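Local coordinates for protein acylneuraminate lyase (Mycoplasma synoviae, PDB 4N4P) that belongs to the dihydrodipicolinate synthetase family of enzymes, built on a TIM barrel, at residues 30-35 with 259-264. Sequence-based numbering, arbitrary orientation.
Sequences KEVVNF and AIMRLH
Phe35 and Met261 carry most of this interface, which joins two helices whose nearest CA atoms, those of Val32 and Met261, stand 7.9 Å apart. With CG anti to the backbone N (chi1 176°), Phe35 sends its ring out from helix 26-39 toward the other helix. The Met261 chain, extended beyond CG, comes from helix 253-263 and crosses the Phe35 side chain at a slant: its CG lies 3.9 Å from Phe35 CE2. Met261 SD sits 5.2 Å from the centroid of the Phe35 ring and 51° off its normal, an oblique Met-aromatic contact. The same sulfur meets Val32, one turn earlier on helix 26-39, where CG2 lies 3.9 Å from Met261 SD and the two side chains run roughly at right angles. Met261 thus meets the ring through CG and Val32 through SD; all three residues are buried.

His264, just past the helix end, adds a more exposed margin through CB, 4.2 Å from Phe35 CE1. Its imidazole turns back on its own helix: ND1 donates to Ile260 O at 2.8 Å and nearly straight (170°). The oxygen lies in the ring plane, while ND1 approaches from above the Ile260 carbonyl plane, not on a lone pair; the bond helps hold the ring's rotation.

Every contact between the segments is apolar or sulfur-aromatic. It packs the first helix after strand 9-12 of the TIM barrel against the C-terminal helical extension that follows the last barrel strand, 206-209. Around it, Met14 touches Val32, Val266 touches Phe35, and Asn213 and Val214 of helix 212-227 lie against Met261, while Thr291 of helix 280-294 meets His264.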
loop_
_atom_site.group_PDB
_atom_site.type_symbol
_atom_site.label_atom_id
_atom_site.label_comp_id
_atom_site.label_asym_id
_atom_site.label_seq_id
_atom_site.Cartn_x
_atom_site.Cartn_y
_atom_site.Cartn_z
ATOM N N LYS A 30 24.206 12.266 31.097
ATOM C CA LYS A 30 24.748 11.414 32.144
ATOM C C LYS A 30 23.664 10.901 33.090
ATOM O O LYS A 30 23.688 9.728 33.486
ATOM C CB LYS A 30 25.868 12.113 32.930
ATOM C CG LYS A 30 26.921 12.845 32.067
ATOM C CD LYS A 30 28.110 11.938 31.757
ATOM C CE LYS A 30 29.291 12.675 31.181
ATOM N NZ LYS A 30 30.515 12.737 32.064
ATOM N N GLU A 31 22.697 11.754 33.434
ATOM C CA GLU A 31 21.619 11.311 34.331
ATOM C C GLU A 31 20.744 10.246 33.665
ATOM O O GLU A 31 20.312 9.315 34.319
ATOM C CB GLU A 31 20.729 12.472 34.777
ATOM C CG GLU A 31 21.430 13.489 35.686
ATOM C CD GLU A 31 20.443 14.441 36.343
ATOM O OE1 GLU A 31 19.270 14.052 36.595
ATOM O OE2 GLU A 31 20.851 15.590 36.623
ATOM N N VAL A 32 20.455 10.407 32.381
ATOM C CA VAL A 32 19.666 9.390 31.678
ATOM C C VAL A 32 20.418 8.056 31.667
ATOM O O VAL A 32 19.824 7.015 31.883
ATOM C CB VAL A 32 19.316 9.833 30.249
ATOM C CG1 VAL A 32 18.869 8.651 29.374
ATOM C CG2 VAL A 32 18.239 10.938 30.313
ATOM N N VAL A 33 21.718 8.090 31.375
ATOM C CA VAL A 33 22.519 6.847 31.381
ATOM C C VAL A 33 22.442 6.167 32.750
ATOM O O VAL A 33 22.141 4.966 32.847
ATOM C CB VAL A 33 23.992 7.081 30.916
ATOM C CG1 VAL A 33 24.870 5.788 31.110
ATOM C CG2 VAL A 33 24.034 7.516 29.459
ATOM N N ASN A 34 22.683 6.920 33.833
ATOM C CA ASN A 34 22.583 6.330 35.165
ATOM C C ASN A 34 21.209 5.750 35.458
ATOM O O ASN A 34 21.103 4.702 36.081
ATOM C CB ASN A 34 22.959 7.340 36.264
ATOM C CG ASN A 34 24.428 7.772 36.217
ATOM O OD1 ASN A 34 25.292 7.137 35.604
ATOM N ND2 ASN A 34 24.715 8.875 36.915
ATOM N N PHE A 35 20.148 6.446 35.044
ATOM C CA PHE A 35 18.786 5.966 35.250
ATOM C C PHE A 35 18.603 4.606 34.547
ATOM O O PHE A 35 18.091 3.640 35.139
ATOM C CB PHE A 35 17.791 7.013 34.711
ATOM C CG PHE A 35 16.350 6.588 34.777
ATOM C CD1 PHE A 35 15.680 6.525 35.991
ATOM C CD2 PHE A 35 15.654 6.284 33.593
ATOM C CE1 PHE A 35 14.325 6.158 36.041
ATOM C CE2 PHE A 35 14.325 5.923 33.631
ATOM C CZ PHE A 35 13.653 5.864 34.855
ATOM N N ALA A 259 9.201 13.062 29.755
ATOM C CA ALA A 259 8.347 13.466 30.876
ATOM C C ALA A 259 8.322 12.450 32.008
ATOM O O ALA A 259 8.320 12.809 33.203
ATOM C CB ALA A 259 6.925 13.748 30.389
ATOM N N ILE A 260 8.293 11.171 31.633
ATOM C CA ILE A 260 8.324 10.095 32.632
ATOM C C ILE A 260 9.638 10.128 33.388
ATOM O O ILE A 260 9.661 10.053 34.614
ATOM C CB ILE A 260 8.013 8.721 32.009
ATOM C CG1 ILE A 260 6.546 8.713 31.543
ATOM C CG2 ILE A 260 8.292 7.577 33.030
ATOM C CD1 ILE A 260 6.193 7.554 30.559
ATOM N N MET A 261 10.735 10.272 32.656
ATOM C CA MET A 261 12.031 10.405 33.306
ATOM C C MET A 261 12.069 11.605 34.236
ATOM O O MET A 261 12.486 11.453 35.391
ATOM C CB MET A 261 13.159 10.448 32.287
ATOM C CG MET A 261 13.344 9.109 31.610
ATOM S SD MET A 261 14.815 9.165 30.588
ATOM C CE MET A 261 14.695 7.627 29.661
ATOM N N ARG A 262 11.606 12.768 33.758
ATOM C CA ARG A 262 11.570 13.976 34.610
ATOM C C ARG A 262 10.769 13.756 35.882
ATOM O O ARG A 262 11.178 14.190 36.965
ATOM C CB ARG A 262 10.997 15.179 33.856
ATOM C CG ARG A 262 11.899 15.666 32.725
ATOM C CD ARG A 262 11.510 17.088 32.322
ATOM N NE ARG A 262 10.098 17.205 31.968
ATOM C CZ ARG A 262 9.588 16.926 30.764
ATOM N NH1 ARG A 262 10.359 16.445 29.778
ATOM N NH2 ARG A 262 8.284 17.080 30.558
ATOM N N LEU A 263 9.620 13.097 35.746
ATOM C CA LEU A 263 8.769 12.713 36.884
ATOM C C LEU A 263 9.533 11.853 37.896
ATOM O O LEU A 263 9.231 11.893 39.089
ATOM C CB LEU A 263 7.522 11.958 36.400
ATOM C CG LEU A 263 6.510 11.464 37.440
ATOM C CD1 LEU A 263 5.870 12.669 38.154
ATOM C CD2 LEU A 263 5.441 10.567 36.760
ATOM N N HIS A 264 10.505 11.078 37.422
ATOM C CA HIS A 264 11.329 10.243 38.310
ATOM C C HIS A 264 12.618 10.955 38.759
ATOM O O HIS A 264 13.561 10.291 39.227
ATOM C CB HIS A 264 11.655 8.923 37.623
ATOM C CG HIS A 264 10.481 8.005 37.536
ATOM N ND1 HIS A 264 9.471 8.170 36.611
ATOM C CD2 HIS A 264 10.130 6.943 38.294
ATOM C CE1 HIS A 264 8.557 7.232 36.791
ATOM N NE2 HIS A 264 8.935 6.474 37.805
#